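Local coordinates for sulfide-quinone reductase (Aquifex aeolicus, PDB 3HYW), which oxidises hydrogen sulfide with a quinone as electron acceptor, using bound FAD and building polysulfide on active-site cysteines at the membrane, at residues W52-V60 and T383-R394; I103-F111 and P252-V260. All coordinates share one frame; numbering follows the deposited sequence.

Interaction 1. Residues W52-V60 and T383-R394; sequences WRKFEDISV and TAFEKYFLWKVR. With DCQ (2-decyl-5,6-dimethoxy-3-methylcyclohexa-2,5-diene-1,4-dione), chain H; SO4 (sulfate ion), chain M.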
loop_
_atom_site.group_PDB
_atom_site.type_symbol
_atom_site.label_atom_id
_atom_site.label_comp_id
_atom_site.label_asym_id
_atom_site.label_seq_id
_atom_site.Cartn_x
_atom_site.Cartn_y
_atom_site.Cartn_z
ATOM N N TRP A 52 -27.083 4.518 -19.986
ATOM C CA TRP A 52 -26.086 4.961 -20.951
ATOM C C TRP A 52 -26.185 4.176 -22.263
ATOM O O TRP A 52 -25.421 4.423 -23.195
ATOM C CB TRP A 52 -24.674 4.854 -20.365
ATOM C CG TRP A 52 -24.415 5.729 -19.150
ATOM C CD1 TRP A 52 -25.226 6.711 -18.645
ATOM C CD2 TRP A 52 -23.248 5.712 -18.321
ATOM N NE1 TRP A 52 -24.646 7.287 -17.540
ATOM C CE2 TRP A 52 -23.428 6.698 -17.323
ATOM C CE3 TRP A 52 -22.069 4.951 -18.319
ATOM C CZ2 TRP A 52 -22.472 6.946 -16.333
ATOM C CZ3 TRP A 52 -21.118 5.203 -17.337
ATOM C CH2 TRP A 52 -21.328 6.193 -16.355
ATOM N N ARG A 53 -27.111 3.219 -22.312
ATOM C CA ARG A 53 -27.392 2.457 -23.525
ATOM C C ARG A 53 -28.894 2.287 -23.695
ATOM O O ARG A 53 -29.636 2.292 -22.712
ATOM C CB ARG A 53 -26.761 1.055 -23.469
ATOM C CG ARG A 53 -25.248 1.005 -23.367
ATOM C CD ARG A 53 -24.525 1.541 -24.603
ATOM N NE ARG A 53 -23.109 1.197 -24.517
ATOM C CZ ARG A 53 -22.182 1.923 -23.893
ATOM N NH1 ARG A 53 -20.924 1.493 -23.863
ATOM N NH2 ARG A 53 -22.504 3.071 -23.297
ATOM N N LYS A 54 -29.321 2.132 -24.945
ATOM C CA LYS A 54 -30.658 1.641 -25.271
ATOM C C LYS A 54 -30.540 0.144 -25.524
ATOM O O LYS A 54 -29.534 -0.314 -26.082
ATOM C CB LYS A 54 -31.203 2.327 -26.526
ATOM C CG LYS A 54 -31.518 3.802 -26.378
ATOM C CD LYS A 54 -31.886 4.401 -27.744
ATOM C CE LYS A 54 -32.250 5.878 -27.644
ATOM N NZ LYS A 54 -31.115 6.729 -27.173
ATOM N N PHE A 55 -31.561 -0.617 -25.131
ATOM C CA PHE A 55 -31.529 -2.077 -25.272
ATOM C C PHE A 55 -31.237 -2.536 -26.709
ATOM O O PHE A 55 -30.449 -3.456 -26.927
ATOM C CB PHE A 55 -32.832 -2.702 -24.767
ATOM C CG PHE A 55 -32.955 -4.175 -25.053
ATOM C CD1 PHE A 55 -33.724 -4.630 -26.127
ATOM C CD2 PHE A 55 -32.307 -5.107 -24.253
ATOM C CE1 PHE A 55 -33.844 -5.990 -26.393
ATOM C CE2 PHE A 55 -32.419 -6.478 -24.512
ATOM C CZ PHE A 55 -33.193 -6.919 -25.582
ATOM N N GLU A 56 -31.862 -1.883 -27.679
ATOM C CA GLU A 56 -31.721 -2.294 -29.078
ATOM C C GLU A 56 -30.321 -2.028 -29.643
ATOM O O GLU A 56 -29.942 -2.582 -30.676
ATOM C CB GLU A 56 -32.839 -1.691 -29.938
ATOM C CG GLU A 56 -34.230 -2.166 -29.470
ATOM C CD GLU A 56 -35.389 -1.682 -30.330
ATOM O OE1 GLU A 56 -35.194 -0.816 -31.215
ATOM O OE2 GLU A 56 -36.516 -2.181 -30.112
ATOM N N ASP A 57 -29.542 -1.215 -28.936
ATOM C CA ASP A 57 -28.166 -0.922 -29.337
ATOM C C ASP A 57 -27.130 -1.941 -28.849
ATOM O O ASP A 57 -25.985 -1.926 -29.310
ATOM C CB ASP A 57 -27.777 0.476 -28.868
ATOM C CG ASP A 57 -28.475 1.573 -29.653
ATOM O OD1 ASP A 57 -28.945 1.319 -30.788
ATOM O OD2 ASP A 57 -28.539 2.700 -29.132
ATOM N N ILE A 58 -27.531 -2.805 -27.914
ATOM C CA ILE A 58 -26.640 -3.826 -27.349
ATOM C C ILE A 58 -27.263 -5.222 -27.393
ATOM O O ILE A 58 -26.933 -6.085 -26.579
ATOM C CB ILE A 58 -26.208 -3.495 -25.885
ATOM C CG1 ILE A 58 -27.433 -3.449 -24.955
ATOM C CG2 ILE A 58 -25.445 -2.172 -25.853
ATOM C CD1 ILE A 58 -27.150 -3.762 -23.498
ATOM N N SER A 59 -28.165 -5.429 -28.348
ATOM C CA SER A 59 -28.819 -6.723 -28.537
ATOM C C SER A 59 -29.013 -7.017 -30.025
ATOM O O SER A 59 -29.023 -6.101 -30.844
ATOM C CB SER A 59 -30.166 -6.766 -27.807
ATOM O OG SER A 59 -30.987 -5.672 -28.183
ATOM N N VAL A 60 -29.163 -8.300 -30.353
ATOM C CA VAL A 60 -29.341 -8.761 -31.729
ATOM C C VAL A 60 -30.474 -9.800 -31.790
ATOM O O VAL A 60 -30.340 -10.887 -31.221
ATOM C CB VAL A 60 -28.028 -9.393 -32.287
ATOM C CG1 VAL A 60 -28.192 -9.795 -33.754
ATOM C CG2 VAL A 60 -26.851 -8.430 -32.147
ATOM N N THR A 383 -15.729 0.577 -25.224
ATOM C CA THR A 383 -16.781 0.996 -26.151
ATOM C C THR A 383 -16.537 0.427 -27.553
ATOM O O THR A 383 -17.461 -0.099 -28.185
ATOM C CB THR A 383 -16.901 2.541 -26.205
ATOM O OG1 THR A 383 -17.136 3.036 -24.881
ATOM C CG2 THR A 383 -18.055 2.974 -27.114
ATOM N N ALA A 384 -15.291 0.517 -28.016
ATOM C CA ALA A 384 -14.911 -0.016 -29.327
ATOM C C ALA A 384 -15.148 -1.523 -29.405
ATOM O O ALA A 384 -15.705 -2.006 -30.390
ATOM C CB ALA A 384 -13.465 0.338 -29.664
ATOM N N PHE A 385 -14.763 -2.254 -28.357
ATOM C CA PHE A 385 -14.964 -3.696 -28.320
ATOM C C PHE A 385 -16.448 -4.103 -28.373
ATOM O O PHE A 385 -16.805 -5.083 -29.028
ATOM C CB PHE A 385 -14.287 -4.349 -27.107
ATOM C CG PHE A 385 -14.419 -5.844 -27.105
ATOM C CD1 PHE A 385 -13.691 -6.615 -28.007
ATOM C CD2 PHE A 385 -15.321 -6.477 -26.254
ATOM C CE1 PHE A 385 -13.839 -7.993 -28.037
ATOM C CE2 PHE A 385 -15.467 -7.856 -26.276
ATOM C CZ PHE A 385 -14.723 -8.613 -27.168
ATOM N N GLU A 386 -17.289 -3.346 -27.677
ATOM C CA GLU A 386 -18.739 -3.512 -27.723
ATOM C C GLU A 386 -19.255 -3.470 -29.168
ATOM O O GLU A 386 -19.935 -4.395 -29.610
ATOM C CB GLU A 386 -19.400 -2.425 -26.872
ATOM C CG GLU A 386 -20.909 -2.454 -26.844
ATOM C CD GLU A 386 -21.488 -1.268 -26.109
ATOM O OE1 GLU A 386 -20.996 -0.955 -24.999
ATOM O OE2 GLU A 386 -22.426 -0.644 -26.650
ATOM N N LYS A 387 -18.892 -2.423 -29.907
ATOM C CA LYS A 387 -19.296 -2.282 -31.313
ATOM C C LYS A 387 -18.781 -3.450 -32.156
ATOM O O LYS A 387 -19.515 -4.018 -32.972
ATOM C CB LYS A 387 -18.809 -0.942 -31.891
ATOM C CG LYS A 387 -19.253 0.290 -31.091
ATOM C CD LYS A 387 -20.775 0.406 -31.067
ATOM C CE LYS A 387 -21.255 1.512 -30.137
ATOM N NZ LYS A 387 -22.752 1.580 -30.138
ATOM N N TYR A 388 -17.523 -3.812 -31.927
ATOM C CA TYR A 388 -16.865 -4.920 -32.629
ATOM C C TYR A 388 -17.519 -6.281 -32.372
ATOM O O TYR A 388 -17.762 -7.029 -33.315
ATOM C CB TYR A 388 -15.364 -4.961 -32.292
ATOM C CG TYR A 388 -14.618 -6.176 -32.829
ATOM C CD1 TYR A 388 -14.490 -6.393 -34.201
ATOM C CD2 TYR A 388 -14.024 -7.094 -31.957
ATOM C CE1 TYR A 388 -13.801 -7.505 -34.698
ATOM C CE2 TYR A 388 -13.321 -8.208 -32.445
ATOM C CZ TYR A 388 -13.218 -8.403 -33.814
ATOM O OH TYR A 388 -12.536 -9.499 -34.313
ATOM N N PHE A 389 -17.809 -6.604 -31.114
ATOM C CA PHE A 389 -18.429 -7.888 -30.815
ATOM C C PHE A 389 -19.834 -8.012 -31.406
ATOM O O PHE A 389 -20.176 -9.051 -31.974
ATOM C CB PHE A 389 -18.456 -8.202 -29.311
ATOM C CG PHE A 389 -18.622 -9.670 -29.016
ATOM C CD1 PHE A 389 -19.891 -10.227 -28.838
ATOM C CD2 PHE A 389 -17.513 -10.508 -28.963
ATOM C CE1 PHE A 389 -20.043 -11.590 -28.588
ATOM C CE2 PHE A 389 -17.656 -11.872 -28.723
ATOM C CZ PHE A 389 -18.927 -12.418 -28.534
ATOM N N LEU A 390 -20.645 -6.965 -31.266
ATOM C CA LEU A 390 -21.998 -6.969 -31.839
ATOM C C LEU A 390 -21.956 -7.143 -33.346
ATOM O O LEU A 390 -22.790 -7.850 -33.926
ATOM C CB LEU A 390 -22.767 -5.687 -31.499
ATOM C CG LEU A 390 -23.710 -5.572 -30.282
ATOM C CD1 LEU A 390 -24.228 -6.903 -29.728
ATOM C CD2 LEU A 390 -23.152 -4.688 -29.177
ATOM N N TRP A 391 -20.985 -6.496 -33.985
ATOM C CA TRP A 391 -20.766 -6.690 -35.417
ATOM C C TRP A 391 -20.518 -8.176 -35.736
ATOM O O TRP A 391 -21.101 -8.723 -36.676
ATOM C CB TRP A 391 -19.603 -5.820 -35.920
ATOM C CG TRP A 391 -19.392 -5.972 -37.379
ATOM C CD1 TRP A 391 -20.002 -5.264 -38.379
ATOM C CD2 TRP A 391 -18.534 -6.917 -38.022
ATOM N NE1 TRP A 391 -19.568 -5.711 -39.605
ATOM C CE2 TRP A 391 -18.666 -6.723 -39.413
ATOM C CE3 TRP A 391 -17.661 -7.910 -37.557
ATOM C CZ2 TRP A 391 -17.957 -7.486 -40.345
ATOM C CZ3 TRP A 391 -16.956 -8.662 -38.485
ATOM C CH2 TRP A 391 -17.108 -8.447 -39.858
ATOM N N LYS A 392 -19.659 -8.814 -34.942
ATOM C CA LYS A 392 -19.309 -10.228 -35.126
ATOM C C LYS A 392 -20.521 -11.151 -35.015
ATOM O O LYS A 392 -20.656 -12.090 -35.798
ATOM C CB LYS A 392 -18.239 -10.655 -34.116
ATOM C CG LYS A 392 -16.847 -10.149 -34.439
ATOM C CD LYS A 392 -15.791 -10.974 -33.730
ATOM C CE LYS A 392 -15.803 -10.742 -32.232
ATOM N NZ LYS A 392 -14.911 -11.711 -31.576
ATOM N N VAL A 393 -21.401 -10.866 -34.057
ATOM C CA VAL A 393 -22.669 -11.593 -33.922
ATOM C C VAL A 393 -23.505 -11.456 -35.199
ATOM O O VAL A 393 -24.021 -12.445 -35.729
ATOM C CB VAL A 393 -23.474 -11.126 -32.662
ATOM C CG1 VAL A 393 -24.837 -11.818 -32.583
ATOM C CG2 VAL A 393 -22.677 -11.386 -31.390
ATOM N N ARG A 394 -23.588 -10.234 -35.709
ATOM C CA ARG A 394 -24.386 -9.933 -36.892
ATOM C C ARG A 394 -23.783 -10.441 -38.198
ATOM O O ARG A 394 -24.483 -10.573 -39.195
ATOM C CB ARG A 394 -24.662 -8.429 -36.977
ATOM C CG ARG A 394 -25.585 -7.917 -35.872
ATOM C CD ARG A 394 -26.114 -6.522 -36.183
ATOM N NE ARG A 394 -25.024 -5.557 -36.298
ATOM C CZ ARG A 394 -24.606 -4.759 -35.317
ATOM N NH1 ARG A 394 -25.208 -4.772 -34.133
ATOM N NH2 ARG A 394 -23.592 -3.930 -35.535
HETATM O O2 DCQ H . -13.371 -11.341 -24.751
HETATM C C2 DCQ H . -12.600 -10.226 -24.868
HETATM C C3 DCQ H . -12.783 -9.177 -23.974
HETATM O O3 DCQ H . -13.716 -9.280 -22.970
HETATM C C3M DCQ H . -15.083 -8.907 -23.144
HETATM C C4 DCQ H . -12.003 -8.034 -24.088
HETATM O O4 DCQ H . -12.177 -7.001 -23.200
HETATM C C4M DCQ H . -12.859 -5.805 -23.578
HETATM C C5 DCQ H . -11.049 -7.942 -25.095
HETATM O O5 DCQ H . -10.291 -6.813 -25.196
HETATM C C1 DCQ H . -11.648 -10.137 -25.879
HETATM C C1M DCQ H . -11.476 -11.292 -26.837
HETATM C C6 DCQ H . -10.869 -8.985 -25.998
HETATM C C7 DCQ H . -9.821 -8.866 -27.091
HETATM C C8 DCQ H . -10.267 -7.921 -28.202
HETATM C C9 DCQ H . -9.857 -8.450 -29.570
HETATM C C10 DCQ H . -8.922 -7.481 -30.288
HETATM C C11 DCQ H . -9.610 -6.857 -31.496
HETATM C C12 DCQ H . -8.726 -6.926 -32.735
HETATM C C13 DCQ H . -8.131 -5.558 -33.061
HETATM C C14 DCQ H . -7.605 -5.506 -34.492
HETATM C C15 DCQ H . -6.822 -4.223 -34.756
HETATM C C16 DCQ H . -6.831 -3.886 -36.232
HETATM S S SO4 M . -23.881 -4.760 -39.341
HETATM O O1 SO4 M . -25.268 -5.200 -39.243
HETATM O O2 SO4 M . -23.208 -4.968 -38.066
HETATM O O3 SO4 M . -23.195 -5.513 -40.384
HETATM O O4 SO4 M . -23.845 -3.341 -39.653
HETATM O O HOH W 1 -18.351 1.826 -22.640
HETATM O O HOH W 2 -23.657 -0.732 -28.870
HETATM O O HOH W 3 -24.883 -1.928 -32.152
#
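Extended from its helix with CG anti to the backbone N (chi1 179°), Glu386 meets Arg53, whose chain bends at its second torsion (chi2 -66°) to come at the carboxylate from the opposite direction. This salt bridge joins a loop of the FAD-binding, pyridine nucleotide-disulphide oxidoreductase fold to helix 376-395, which helps to line the quinone pocket. The grip is side-on: Arg53 NE donates to the syn lone pair of Glu386 OE2 at 2.9 Å, and Arg53 NH1 to Glu386 OE1 at 2.7 Å. With the two planes 36° apart, the paired groups are twisted against each other. A nearly straight bond from Arg53 NH2 to the carbonyl O of Trp52 helps to fix the guanidinium's rotation. One water links Arg53 NH1 with Thr383 OG1, and another gathers Glu386 OE2, Asp57 O and Lys387 NZ, so both oxygens of the buried carboxylate have polar partners. Farther along, the contact turns apolar: Val60 CG2 touches Leu390 CD1 at 3.9 Å and Val393 CG1 at 4.0 Å, while Phe39 of strand 38-40 also packs on both helix residues. Phe385 lays one ring face over the decylubiquinone ring. At the far end, the CG of Arg394 rests 3.8 Å from Val60 CG1, and Arg394 NE donates to O2 of a sulfate ion, probably from the crystallisation liquor, at 2.6 Å.

Interaction 2. Residues I103-F111 and P252-V260; sequences IATGPKLVF and PSFQGPEVV. With FAD (flavin-adenine dinucleotide), chain G; SO4 (sulfate ion), chain N.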
loop_
_atom_site.group_PDB
_atom_site.type_symbol
_atom_site.label_atom_id
_atom_site.label_comp_id
_atom_site.label_asym_id
_atom_site.label_seq_id
_atom_site.Cartn_x
_atom_site.Cartn_y
_atom_site.Cartn_z
ATOM N N ILE A 103 -23.935 -27.288 -24.069
ATOM C CA ILE A 103 -24.705 -26.594 -23.041
ATOM C C ILE A 103 -24.054 -25.253 -22.737
ATOM O O ILE A 103 -22.904 -25.197 -22.283
ATOM C CB ILE A 103 -24.867 -27.443 -21.753
ATOM C CG1 ILE A 103 -25.414 -28.834 -22.108
ATOM C CG2 ILE A 103 -25.777 -26.710 -20.743
ATOM C CD1 ILE A 103 -25.356 -29.849 -20.987
ATOM N N ALA A 104 -24.793 -24.176 -23.001
ATOM C CA ALA A 104 -24.280 -22.811 -22.839
ATOM C C ALA A 104 -25.359 -21.845 -22.321
ATOM O O ALA A 104 -25.561 -20.751 -22.872
ATOM C CB ALA A 104 -23.693 -22.313 -24.164
ATOM N N THR A 105 -26.030 -22.257 -21.253
ATOM C CA THR A 105 -27.192 -21.552 -20.717
ATOM C C THR A 105 -26.867 -20.345 -19.816
ATOM O O THR A 105 -27.773 -19.652 -19.359
ATOM C CB THR A 105 -28.111 -22.518 -19.930
ATOM O OG1 THR A 105 -27.328 -23.263 -18.998
ATOM C CG2 THR A 105 -28.804 -23.488 -20.864
ATOM N N GLY A 106 -25.587 -20.097 -19.561
ATOM C CA GLY A 106 -25.185 -18.945 -18.747
ATOM C C GLY A 106 -25.471 -19.153 -17.266
ATOM O O GLY A 106 -25.749 -20.274 -16.845
ATOM N N PRO A 107 -25.394 -18.072 -16.465
ATOM C CA PRO A 107 -25.693 -18.175 -15.026
ATOM C C PRO A 107 -27.181 -18.282 -14.699
ATOM O O PRO A 107 -28.005 -17.562 -15.275
ATOM C CB PRO A 107 -25.141 -16.865 -14.451
ATOM C CG PRO A 107 -25.104 -15.905 -15.588
ATOM C CD PRO A 107 -24.990 -16.711 -16.865
ATOM N N LYS A 108 -27.522 -19.176 -13.777
ATOM C CA LYS A 108 -28.809 -19.081 -13.109
ATOM C C LYS A 108 -28.606 -18.306 -11.811
ATOM O O LYS A 108 -27.769 -18.664 -10.984
ATOM C CB LYS A 108 -29.429 -20.454 -12.863
ATOM C CG LYS A 108 -30.755 -20.394 -12.125
ATOM C CD LYS A 108 -31.723 -21.421 -12.644
ATOM C CE LYS A 108 -32.987 -21.435 -11.811
ATOM N NZ LYS A 108 -33.706 -22.733 -11.944
ATOM N N LEU A 109 -29.376 -17.240 -11.640
ATOM C CA LEU A 109 -29.121 -16.285 -10.573
ATOM C C LEU A 109 -29.719 -16.740 -9.257
ATOM O O LEU A 109 -30.876 -17.160 -9.211
ATOM C CB LEU A 109 -29.659 -14.909 -10.957
ATOM C CG LEU A 109 -29.203 -14.387 -12.328
ATOM C CD1 LEU A 109 -29.833 -13.042 -12.613
ATOM C CD2 LEU A 109 -27.692 -14.305 -12.408
ATOM N N VAL A 110 -28.917 -16.654 -8.198
ATOM C CA VAL A 110 -29.381 -16.930 -6.831
ATOM C C VAL A 110 -29.204 -15.672 -5.983
ATOM O O VAL A 110 -28.079 -15.245 -5.701
ATOM C CB VAL A 110 -28.616 -18.107 -6.184
ATOM C CG1 VAL A 110 -29.111 -18.378 -4.744
ATOM C CG2 VAL A 110 -28.731 -19.361 -7.040
ATOM N N PHE A 111 -30.327 -15.081 -5.591
ATOM C CA PHE A 111 -30.335 -13.905 -4.726
ATOM C C PHE A 111 -30.347 -14.355 -3.271
ATOM O O PHE A 111 -31.373 -14.292 -2.587
ATOM C CB PHE A 111 -31.532 -13.008 -5.067
ATOM C CG PHE A 111 -31.484 -12.464 -6.470
ATOM C CD1 PHE A 111 -30.781 -11.295 -6.752
ATOM C CD2 PHE A 111 -32.109 -13.138 -7.515
ATOM C CE1 PHE A 111 -30.714 -10.805 -8.047
ATOM C CE2 PHE A 111 -32.050 -12.645 -8.821
ATOM C CZ PHE A 111 -31.356 -11.481 -9.082
ATOM N N PRO A 252 -25.775 -11.349 -7.527
ATOM C CA PRO A 252 -26.202 -12.656 -7.053
ATOM C C PRO A 252 -25.107 -13.693 -7.285
ATOM O O PRO A 252 -24.170 -13.445 -8.053
ATOM C CB PRO A 252 -27.427 -12.956 -7.920
ATOM C CG PRO A 252 -27.182 -12.228 -9.198
ATOM C CD PRO A 252 -26.287 -11.051 -8.882
ATOM N N SER A 253 -25.203 -14.827 -6.598
ATOM C CA SER A 253 -24.332 -15.961 -6.886
ATOM C C SER A 253 -24.945 -16.759 -8.042
ATOM O O SER A 253 -26.102 -16.538 -8.412
ATOM C CB SER A 253 -24.154 -16.833 -5.646
ATOM O OG SER A 253 -25.383 -17.414 -5.256
ATOM N N PHE A 254 -24.171 -17.668 -8.625
ATOM C CA PHE A 254 -24.652 -18.421 -9.781
ATOM C C PHE A 254 -24.840 -19.892 -9.448
ATOM O O PHE A 254 -24.072 -20.459 -8.670
ATOM C CB PHE A 254 -23.688 -18.321 -10.963
ATOM C CG PHE A 254 -23.417 -16.918 -11.447
ATOM C CD1 PHE A 254 -24.342 -15.888 -11.267
ATOM C CD2 PHE A 254 -22.246 -16.648 -12.144
ATOM C CE1 PHE A 254 -24.080 -14.601 -11.737
ATOM C CE2 PHE A 254 -21.971 -15.358 -12.641
ATOM C CZ PHE A 254 -22.884 -14.334 -12.431
ATOM N N GLN A 255 -25.867 -20.499 -10.029
ATOM C CA GLN A 255 -25.985 -21.951 -10.049
ATOM C C GLN A 255 -26.258 -22.374 -11.488
ATOM O O GLN A 255 -26.409 -21.529 -12.372
ATOM C CB GLN A 255 -27.085 -22.451 -9.095
ATOM C CG GLN A 255 -28.530 -22.097 -9.491
ATOM C CD GLN A 255 -29.585 -22.738 -8.581
ATOM O OE1 GLN A 255 -29.363 -23.801 -7.999
ATOM N NE2 GLN A 255 -30.743 -22.092 -8.471
ATOM N N GLY A 256 -26.299 -23.680 -11.722
ATOM C CA GLY A 256 -26.709 -24.203 -13.012
ATOM C C GLY A 256 -28.222 -24.316 -13.096
ATOM O O GLY A 256 -28.918 -24.219 -12.083
ATOM N N PRO A 257 -28.741 -24.540 -14.312
ATOM C CA PRO A 257 -30.173 -24.573 -14.549
ATOM C C PRO A 257 -30.765 -25.960 -14.329
ATOM O O PRO A 257 -30.030 -26.944 -14.159
ATOM C CB PRO A 257 -30.271 -24.186 -16.022
ATOM C CG PRO A 257 -29.051 -24.814 -16.630
ATOM C CD PRO A 257 -27.980 -24.784 -15.551
ATOM N N GLU A 258 -32.091 -26.028 -14.345
ATOM C CA GLU A 258 -32.802 -27.285 -14.185
ATOM C C GLU A 258 -32.624 -28.219 -15.376
ATOM O O GLU A 258 -32.645 -29.434 -15.214
ATOM C CB GLU A 258 -34.282 -27.027 -13.903
ATOM C CG GLU A 258 -34.513 -26.351 -12.562
ATOM C CD GLU A 258 -33.992 -27.181 -11.399
ATOM O OE1 GLU A 258 -34.576 -28.253 -11.139
ATOM O OE2 GLU A 258 -33.006 -26.761 -10.747
ATOM N N VAL A 259 -32.431 -27.651 -16.563
ATOM C CA VAL A 259 -32.170 -28.458 -17.763
ATOM C C VAL A 259 -30.891 -29.295 -17.600
ATOM O O VAL A 259 -30.840 -30.449 -18.030
ATOM C CB VAL A 259 -32.142 -27.596 -19.070
ATOM C CG1 VAL A 259 -31.022 -26.578 -19.049
ATOM C CG2 VAL A 259 -32.036 -28.481 -20.305
ATOM N N VAL A 260 -29.874 -28.716 -16.966
ATOM C CA VAL A 260 -28.646 -29.455 -16.676
ATOM C C VAL A 260 -28.907 -30.522 -15.603
ATOM O O VAL A 260 -28.543 -31.685 -15.782
ATOM C CB VAL A 260 -27.474 -28.521 -16.300
ATOM C CG1 VAL A 260 -26.271 -29.318 -15.833
ATOM C CG2 VAL A 260 -27.069 -27.689 -17.504
HETATM P PA FAD G . -25.038 -15.719 -21.488
HETATM O O1A FAD G . -24.268 -14.855 -22.454
HETATM O O2A FAD G . -25.765 -15.077 -20.347
HETATM O O5B FAD G . -26.063 -16.565 -22.376
HETATM C C5B FAD G . -26.872 -17.615 -21.875
HETATM C C4B FAD G . -27.999 -17.816 -22.876
HETATM O O4B FAD G . -28.713 -19.015 -22.579
HETATM C C3B FAD G . -29.017 -16.690 -22.793
HETATM O O3B FAD G . -29.423 -16.340 -24.121
HETATM C C2B FAD G . -30.171 -17.304 -22.023
HETATM O O2B FAD G . -31.416 -16.690 -22.349
HETATM C C1B FAD G . -30.112 -18.747 -22.490
HETATM N N9A FAD G . -30.750 -19.735 -21.578
HETATM C C8A FAD G . -30.707 -19.757 -20.228
HETATM N N7A FAD G . -31.397 -20.839 -19.788
HETATM C C5A FAD G . -31.876 -21.488 -20.875
HETATM C C6A FAD G . -32.645 -22.636 -21.057
HETATM N N6A FAD G . -33.072 -23.350 -19.990
HETATM N N1A FAD G . -32.962 -23.038 -22.316
HETATM C C2A FAD G . -32.547 -22.342 -23.389
HETATM N N3A FAD G . -31.808 -21.231 -23.242
HETATM C C4A FAD G . -31.458 -20.789 -21.999
HETATM N N1 FAD G . -17.091 -10.630 -19.217
HETATM C C2 FAD G . -16.067 -9.932 -19.778
HETATM O O2 FAD G . -15.121 -10.540 -20.316
HETATM N N3 FAD G . -16.052 -8.577 -19.777
HETATM C C4 FAD G . -17.067 -7.891 -19.212
HETATM O O4 FAD G . -17.065 -6.526 -19.191
HETATM C C4X FAD G . -18.122 -8.583 -18.631
HETATM N N5 FAD G . -19.133 -7.890 -18.059
HETATM C C5X FAD G . -20.174 -8.541 -17.495
HETATM C C6 FAD G . -21.214 -7.801 -16.923
HETATM C C7 FAD G . -22.293 -8.445 -16.326
HETATM C C7M FAD G . -23.396 -7.602 -15.712
HETATM C C8 FAD G . -22.325 -9.842 -16.305
HETATM C C8M FAD G . -23.468 -10.609 -15.668
HETATM C C9 FAD G . -21.279 -10.573 -16.875
HETATM C C9A FAD G . -20.191 -9.935 -17.489
HETATM N N10 FAD G . -19.174 -10.641 -18.068
HETATM C C10 FAD G . -18.132 -9.977 -18.633
HETATM C "C1'" FAD G . -19.163 -12.121 -17.996
HETATM C "C2'" FAD G . -19.516 -12.958 -19.208
HETATM O "O2'" FAD G . -18.774 -12.516 -20.352
HETATM C "C3'" FAD G . -21.030 -12.922 -19.419
HETATM O "O3'" FAD G . -21.688 -13.416 -18.227
HETATM C "C4'" FAD G . -21.442 -13.757 -20.623
HETATM O "O4'" FAD G . -22.764 -13.356 -21.009
HETATM C "C5'" FAD G . -21.416 -15.247 -20.298
HETATM O "O5'" FAD G . -21.713 -16.004 -21.467
HETATM P P FAD G . -22.635 -17.326 -21.425
HETATM O O1P FAD G . -22.786 -17.814 -22.841
HETATM O O2P FAD G . -22.135 -18.281 -20.363
HETATM O O3P FAD G . -24.058 -16.818 -20.861
HETATM S S SO4 N . -33.975 -23.603 -16.394
HETATM O O1 SO4 N . -35.389 -23.295 -16.271
HETATM O O2 SO4 N . -33.400 -23.558 -15.052
HETATM O O3 SO4 N . -33.789 -24.923 -16.989
HETATM O O4 SO4 N . -33.352 -22.589 -17.242
HETATM O O HOH W 4 -31.659 -24.528 -11.107
#
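Pro107, just before strand 108-110, and Phe254 of strand 247-255 make the tight part of the contact, their side chains running alongside each other. With CG beside its backbone N (chi1 -58°), Phe254 turns a ring face to Pro107, whose CB sits 3.4 Å from the ring centroid in a CH-pi contact almost on the normal. Leu109 CD2 meets the same ring obliquely, 3.7 Å from Phe254 CE1, and also touches Pro252 CG. Phe254 touches the bound hydrogen sulfide too; an alanine here would probably leave Pro107 CB and Leu109 CD2 facing a gap and strip the sulfide pocket of an aromatic wall. In the antiparallel pairing, Lys108 and Gln255 exchange two backbone bonds, the shorter from Gln255 N to Lys108 O at 2.8 Å; Val110 and Ser253 form the second hydrogen-bonded pair.

The contact loosens toward the end of Lys108 and the exposed Glu258. Lys108 NZ stays 4.3 Å from Glu258 OE2, too far for a salt bridge, and one water joins both groups and Gly256 O; Glu258 pairs instead with Lys273. A sulfate, probably from the crystallisation liquor, takes bonds from Lys108 NZ and, behind N-cap Pro257, from Glu258 N (2.9 Å to sulfate O2) and Val259 N. Gly106 CA lies 3.2 Å from the bridging FAD O3P, and FAD-binding Thr105 lays its side chain by the adenine while its OG1 touches Pro257 CG. Strand 108-110 edges the mixed sheet beside strand 247-255, while Ile103, ending strand 100-103 of the parallel sheet, packs on Val260 of helix 258-261 and Ile81 of strand 78-82.

Overall arrangement
From the N terminus, residues 52-60 come first. The chain then passes through 103-111, and after 140 further residues, which include the parallel strands 146-150, 182-185 and 216-218, segment 252-260 returns to close interaction 2. Only after another long run does helix 376-395 bring 383-394 back to 52-60, closing interaction 1 over 322 residues; interaction 2 therefore lies wholly within that larger loop. Their centres are about 24 Å apart and they do not touch. Interaction 1 ties the quinone-side helix to the loop and strand 59-61 that follow the first FAD-binding segments; interaction 2 links the parallel and mixed sheets.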